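Local coordinates for 3-dehydroshikimate dehydratase (Pseudomonas putida, PDB 5HMQ), which catalyses the metal-dependent dehydration of 3-dehydroshikimate to protocatechuate, a common intermediate of quinate and shikimate degradation, at residues I443-L448 against F599-Q604; L586-T591 against A614-V619. All blocks are in the same frame, centred on the assembly; numbering follows the deposited sequence.

In the fold
Both contacts are buried and lie in the C-terminal dioxygenase-like domain, apart from the TIM barrel associated with dehydratase activity; their centres are 11 Å apart. They share one mixed sheet, in which strand 599-606 of contact 1 pairs antiparallel with strand 585-590 of contact 2. Contact 1 spans this sheet across the intervening strand 520-528, and its chemistry is metal coordination plus a methyl of Ile-603 against the carboxylate of Asp-444. Contact 2 joins the sheet to the start of helix 617-625 through one side-chain hydrogen bond and contains no metal ligand. Besides backbone pairing of their strands, the two are joined through His-588, whose ND1 bonds to Glu-601 OE2, so that contact 2 forms a second shell behind the magnesium.

Contact 1: I443-L448 against F599-Q604; sequences IDHMAL and FFEIIQ. With MG (magnesium ion), chain L.
Glu-601 OE2 is gripped twice, by water 1, which donates to it at 2.8 Å, and by ND1 of His-588, while its partner oxygen OE1 shares a magnesium ion with His-445. This is the facial triad of two histidines and one carboxylate of the vicinal oxygen chelate fold, completed by His-523 on the strand between the two segments. His-445 NE2 lies 2.2 Å and Glu-601 OE1 2.3 Å from magnesium, subtending 90° there, and three waters fill the opposite face of the octahedron. The 3.2 Å between His-445 NE2 and Glu-601 OE1 is therefore a spacing of adjacent ligands, not a hydrogen bond. Glu-601 reaches the metal with its chain extended, its carboxylate turned 78° from the imidazole plane. At another edge of the ring, His-445 ND1 donates in plane to the anti lone pair of Asp-444 OD2 at 2.6 Å, which fixes the ring's rotation and directs NE2 to the metal; OD2 also has a salt bridge to Arg-605. With CG anti to the backbone N (chi1 175°), the Asp-444 carboxylate also meets Ile-603. The two side chains cross at about a right angle, and the methyl CD1 of Ile-603 sits 3.5 Å from Asp-444 CG.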
loop_
_atom_site.group_PDB
_atom_site.type_symbol
_atom_site.label_atom_id
_atom_site.label_comp_id
_atom_site.label_asym_id
_atom_site.label_seq_id
_atom_site.Cartn_x
_atom_site.Cartn_y
_atom_site.Cartn_z
ATOM N N ILE C 443 16.175 -15.444 -23.624
ATOM C CA ILE C 443 15.893 -14.834 -22.331
ATOM C C ILE C 443 15.851 -15.935 -21.281
ATOM O O ILE C 443 15.007 -16.836 -21.337
ATOM C CB ILE C 443 14.579 -14.043 -22.373
ATOM C CG1 ILE C 443 14.712 -12.861 -23.336
ATOM C CG2 ILE C 443 14.185 -13.586 -20.978
ATOM C CD1 ILE C 443 13.395 -12.206 -23.689
ATOM N N ASP C 444 16.768 -15.867 -20.318
ATOM C CA ASP C 444 16.834 -16.879 -19.275
ATOM C C ASP C 444 15.892 -16.562 -18.120
ATOM O O ASP C 444 15.180 -17.448 -17.639
ATOM C CB ASP C 444 18.268 -17.017 -18.763
ATOM C CG ASP C 444 18.373 -17.978 -17.600
ATOM O OD1 ASP C 444 18.515 -19.195 -17.840
ATOM O OD2 ASP C 444 18.312 -17.515 -16.441
ATOM N N HIS C 445 15.882 -15.312 -17.664
ATOM C CA HIS C 445 14.951 -14.905 -16.623
ATOM C C HIS C 445 14.768 -13.399 -16.689
ATOM O O HIS C 445 15.578 -12.676 -17.277
ATOM C CB HIS C 445 15.420 -15.339 -15.227
ATOM C CG HIS C 445 16.730 -14.748 -14.807
ATOM N ND1 HIS C 445 17.926 -15.418 -14.942
ATOM C CD2 HIS C 445 17.028 -13.558 -14.233
ATOM C CE1 HIS C 445 18.906 -14.664 -14.476
ATOM N NE2 HIS C 445 18.388 -13.529 -14.042
HETATM N N MSE C 446 13.681 -12.938 -16.083
HETATM C CA MSE C 446 13.374 -11.520 -16.040
HETATM C C MSE C 446 12.788 -11.163 -14.682
HETATM O O MSE C 446 11.784 -11.737 -14.254
HETATM C CB MSE C 446 12.413 -11.142 -17.165
HETATM C CG MSE C 446 12.161 -9.651 -17.276
HETATM SE SE MSE C 446 11.194 -9.162 -18.898
HETATM C CE MSE C 446 9.549 -10.172 -18.589
ATOM N N ALA C 447 13.432 -10.219 -14.003
ATOM C CA ALA C 447 13.059 -9.836 -12.651
ATOM C C ALA C 447 12.140 -8.624 -12.670
ATOM O O ALA C 447 12.309 -7.714 -13.487
ATOM C CB ALA C 447 14.298 -9.532 -11.805
ATOM N N LEU C 448 11.164 -8.622 -11.766
ATOM C CA LEU C 448 10.278 -7.484 -11.580
ATOM C C LEU C 448 10.538 -6.847 -10.221
ATOM O O LEU C 448 10.792 -7.547 -9.235
ATOM C CB LEU C 448 8.809 -7.908 -11.677
ATOM C CG LEU C 448 8.358 -8.684 -12.911
ATOM C CD1 LEU C 448 6.847 -8.938 -12.846
ATOM C CD2 LEU C 448 8.772 -7.993 -14.215
ATOM N N PHE C 599 18.243 -2.773 -15.925
ATOM C CA PHE C 599 19.554 -3.077 -16.475
ATOM C C PHE C 599 19.500 -4.452 -17.126
ATOM O O PHE C 599 18.488 -5.152 -17.070
ATOM C CB PHE C 599 20.648 -3.018 -15.395
ATOM C CG PHE C 599 20.412 -3.936 -14.225
ATOM C CD1 PHE C 599 19.640 -3.527 -13.148
ATOM C CD2 PHE C 599 20.998 -5.192 -14.183
ATOM C CE1 PHE C 599 19.430 -4.364 -12.065
ATOM C CE2 PHE C 599 20.798 -6.031 -13.101
ATOM C CZ PHE C 599 20.013 -5.618 -12.042
ATOM N N PHE C 600 20.599 -4.833 -17.768
ATOM C CA PHE C 600 20.672 -6.107 -18.462
ATOM C C PHE C 600 21.727 -6.995 -17.821
ATOM O O PHE C 600 22.631 -6.525 -17.123
ATOM C CB PHE C 600 20.977 -5.915 -19.951
ATOM C CG PHE C 600 19.888 -5.207 -20.702
ATOM C CD1 PHE C 600 19.905 -3.831 -20.836
ATOM C CD2 PHE C 600 18.843 -5.918 -21.266
ATOM C CE1 PHE C 600 18.902 -3.176 -21.526
ATOM C CE2 PHE C 600 17.836 -5.268 -21.957
ATOM C CZ PHE C 600 17.866 -3.895 -22.086
ATOM N N GLU C 601 21.596 -8.296 -18.068
ATOM C CA GLU C 601 22.494 -9.297 -17.520
ATOM C C GLU C 601 22.797 -10.327 -18.595
ATOM O O GLU C 601 21.903 -10.739 -19.339
ATOM C CB GLU C 601 21.884 -9.982 -16.288
ATOM C CG GLU C 601 22.734 -11.104 -15.712
ATOM C CD GLU C 601 22.068 -11.803 -14.542
ATOM O OE1 GLU C 601 20.855 -11.586 -14.333
ATOM O OE2 GLU C 601 22.753 -12.570 -13.832
ATOM N N ILE C 602 24.065 -10.725 -18.682
ATOM C CA ILE C 602 24.516 -11.794 -19.565
ATOM C C ILE C 602 25.081 -12.905 -18.697
ATOM O O ILE C 602 25.940 -12.651 -17.846
ATOM C CB ILE C 602 25.569 -11.297 -20.572
ATOM C CG1 ILE C 602 25.000 -10.168 -21.432
ATOM C CG2 ILE C 602 26.086 -12.449 -21.421
ATOM C CD1 ILE C 602 26.037 -9.441 -22.258
ATOM N N ILE C 603 24.596 -14.131 -18.902
ATOM C CA ILE C 603 24.966 -15.262 -18.063
ATOM C C ILE C 603 25.457 -16.416 -18.928
ATOM O O ILE C 603 25.123 -16.532 -20.108
ATOM C CB ILE C 603 23.801 -15.741 -17.167
ATOM C CG1 ILE C 603 22.745 -16.463 -18.003
ATOM C CG2 ILE C 603 23.176 -14.581 -16.422
ATOM C CD1 ILE C 603 21.792 -17.301 -17.184
ATOM N N GLN C 604 26.274 -17.268 -18.312
ATOM C CA GLN C 604 26.639 -18.569 -18.860
ATOM C C GLN C 604 26.430 -19.610 -17.772
ATOM O O GLN C 604 27.041 -19.521 -16.702
ATOM C CB GLN C 604 28.088 -18.588 -19.351
ATOM C CG GLN C 604 28.502 -19.910 -19.980
ATOM C CD GLN C 604 30.003 -20.016 -20.180
ATOM O OE1 GLN C 604 30.692 -19.007 -20.339
ATOM N NE2 GLN C 604 30.517 -21.238 -20.168
HETATM MG MG MG L . 19.449 -12.229 -12.639
HETATM O O HOH W 1 20.771 -13.776 -12.252
HETATM O O HOH W 2 17.995 -12.849 -10.870
HETATM O O HOH W 3 20.436 -11.169 -11.159
#

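Contact 2: L586-T591 against A614-V619; sequences LFHVYT and AANVAV
Asn-616 of segment 614-619 meets His-588 of strand 585-590 in a contact of 106 Å², both sides summed. Followed in sequence, the segment starts with a 3-10 turn, in which Ala-614 O accepts a bond from Val-617 N at 3.1 Å. This turn brings Asn-616 to the N-cap position of helix 617-625, but its side chain makes no capping bond. With CG beside the backbone N (chi1 -66°), the amide heads for the sheet, and Asn-616 ND2 donates to His-588 NE2 over 3.2 Å with an N-H...N angle of 156°. The donor lies close to the imidazole plane and the acceptor close to the amide plane, the two planes being 32° apart. ND2 also bonds to Tyr-577 O and OD1 to Tyr-552 OH, so three partners fix the amide's rotation. In this vicinal oxygen chelate domain the bond ties the C-terminal helix to the metal-bearing sheet. Because NE2 accepts, ND1 probably carries the N-H directed at OE2 of the magnesium ligand Glu-601; His-588 is thus second-shell, its side chain about 6 Å from the ion at the nearest atom. Leu-586 CD2 lies over one ring face, 3.8 Å above the plane of the His-588 imidazole and over its centre, and Tyr-590 OH lies at its edge, in plane. One helical turn beyond Asn-616, Val-619 packs on Leu-576 of the edge strand 576-579, the same leucine that touches the side chains of His-588, Tyr-590 and Asn-616.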
loop_
_atom_site.group_PDB
_atom_site.type_symbol
_atom_site.label_atom_id
_atom_site.label_comp_id
_atom_site.label_asym_id
_atom_site.label_seq_id
_atom_site.Cartn_x
_atom_site.Cartn_y
_atom_site.Cartn_z
ATOM N N LEU C 586 28.304 -20.605 -12.476
ATOM C CA LEU C 586 27.653 -19.480 -13.129
ATOM C C LEU C 586 28.678 -18.393 -13.412
ATOM O O LEU C 586 29.462 -18.026 -12.530
ATOM C CB LEU C 586 26.521 -18.915 -12.266
ATOM C CG LEU C 586 25.777 -17.710 -12.850
ATOM C CD1 LEU C 586 24.993 -18.116 -14.091
ATOM C CD2 LEU C 586 24.864 -17.070 -11.817
ATOM N N PHE C 587 28.663 -17.884 -14.640
ATOM C CA PHE C 587 29.454 -16.729 -15.043
ATOM C C PHE C 587 28.487 -15.690 -15.586
ATOM O O PHE C 587 27.783 -15.950 -16.567
ATOM C CB PHE C 587 30.492 -17.101 -16.102
ATOM C CG PHE C 587 31.344 -18.283 -15.736
ATOM C CD1 PHE C 587 32.428 -18.136 -14.888
ATOM C CD2 PHE C 587 31.056 -19.541 -16.236
ATOM C CE1 PHE C 587 33.217 -19.223 -14.551
ATOM C CE2 PHE C 587 31.839 -20.631 -15.900
ATOM C CZ PHE C 587 32.919 -20.472 -15.058
ATOM N N HIS C 588 28.444 -14.523 -14.949
ATOM C CA HIS C 588 27.478 -13.514 -15.345
ATOM C C HIS C 588 28.052 -12.123 -15.115
ATOM O O HIS C 588 28.916 -11.923 -14.257
ATOM C CB HIS C 588 26.147 -13.688 -14.596
ATOM C CG HIS C 588 26.263 -13.615 -13.103
ATOM N ND1 HIS C 588 25.317 -12.993 -12.316
ATOM C CD2 HIS C 588 27.201 -14.096 -12.253
ATOM C CE1 HIS C 588 25.670 -13.088 -11.047
ATOM N NE2 HIS C 588 26.810 -13.752 -10.980
ATOM N N VAL C 589 27.569 -11.169 -15.914
ATOM C CA VAL C 589 27.939 -9.765 -15.809
ATOM C C VAL C 589 26.674 -8.923 -15.891
ATOM O O VAL C 589 25.639 -9.359 -16.402
ATOM C CB VAL C 589 28.938 -9.331 -16.904
ATOM C CG1 VAL C 589 30.255 -10.071 -16.751
ATOM C CG2 VAL C 589 28.343 -9.556 -18.288
ATOM N N TYR C 590 26.768 -7.699 -15.380
ATOM C CA TYR C 590 25.653 -6.765 -15.383
ATOM C C TYR C 590 26.041 -5.473 -16.089
ATOM O O TYR C 590 27.197 -5.044 -16.045
ATOM C CB TYR C 590 25.190 -6.444 -13.957
ATOM C CG TYR C 590 24.685 -7.638 -13.178
ATOM C CD1 TYR C 590 23.405 -8.130 -13.385
ATOM C CD2 TYR C 590 25.481 -8.262 -12.226
ATOM C CE1 TYR C 590 22.931 -9.212 -12.673
ATOM C CE2 TYR C 590 25.013 -9.350 -11.508
ATOM C CZ TYR C 590 23.736 -9.819 -11.739
ATOM O OH TYR C 590 23.258 -10.899 -11.033
ATOM N N THR C 591 25.059 -4.858 -16.741
ATOM C CA THR C 591 25.209 -3.507 -17.252
ATOM C C THR C 591 24.730 -2.500 -16.211
ATOM O O THR C 591 24.057 -2.845 -15.238
ATOM C CB THR C 591 24.422 -3.320 -18.552
ATOM O OG1 THR C 591 23.028 -3.174 -18.250
ATOM C CG2 THR C 591 24.608 -4.513 -19.468
ATOM N N ALA C 614 22.645 -15.103 -6.622
ATOM C CA ALA C 614 22.230 -14.107 -5.641
ATOM C C ALA C 614 23.349 -13.740 -4.676
ATOM O O ALA C 614 23.293 -12.668 -4.063
ATOM C CB ALA C 614 21.014 -14.612 -4.862
ATOM N N ALA C 615 24.359 -14.602 -4.527
ATOM C CA ALA C 615 25.469 -14.305 -3.629
ATOM C C ALA C 615 26.243 -13.062 -4.048
ATOM O O ALA C 615 26.985 -12.506 -3.231
ATOM C CB ALA C 615 26.415 -15.505 -3.551
ATOM N N ASN C 616 26.089 -12.611 -5.292
ATOM C CA ASN C 616 26.826 -11.469 -5.812
ATOM C C ASN C 616 25.994 -10.192 -5.850
ATOM O O ASN C 616 26.444 -9.192 -6.420
ATOM C CB ASN C 616 27.363 -11.777 -7.213
ATOM C CG ASN C 616 28.404 -12.881 -7.213
ATOM O OD1 ASN C 616 29.246 -12.959 -6.318
ATOM N ND2 ASN C 616 28.349 -13.745 -8.222
ATOM N N VAL C 617 24.796 -10.198 -5.258
ATOM C CA VAL C 617 23.934 -9.020 -5.326
ATOM C C VAL C 617 24.564 -7.852 -4.578
ATOM O O VAL C 617 24.527 -6.707 -5.047
ATOM C CB VAL C 617 22.526 -9.353 -4.794
ATOM C CG1 VAL C 617 21.941 -8.175 -4.026
ATOM C CG2 VAL C 617 21.609 -9.739 -5.945
ATOM N N ALA C 618 25.167 -8.120 -3.417
ATOM C CA ALA C 618 25.827 -7.057 -2.665
ATOM C C ALA C 618 26.958 -6.441 -3.475
ATOM O O ALA C 618 27.175 -5.224 -3.433
ATOM C CB ALA C 618 26.348 -7.600 -1.335
ATOM N N VAL C 619 27.686 -7.270 -4.225
ATOM C CA VAL C 619 28.785 -6.768 -5.040
ATOM C C VAL C 619 28.246 -5.931 -6.194
ATOM O O VAL C 619 28.813 -4.889 -6.544
ATOM C CB VAL C 619 29.648 -7.943 -5.537
ATOM C CG1 VAL C 619 30.617 -7.490 -6.621
ATOM C CG2 VAL C 619 30.386 -8.591 -4.373
#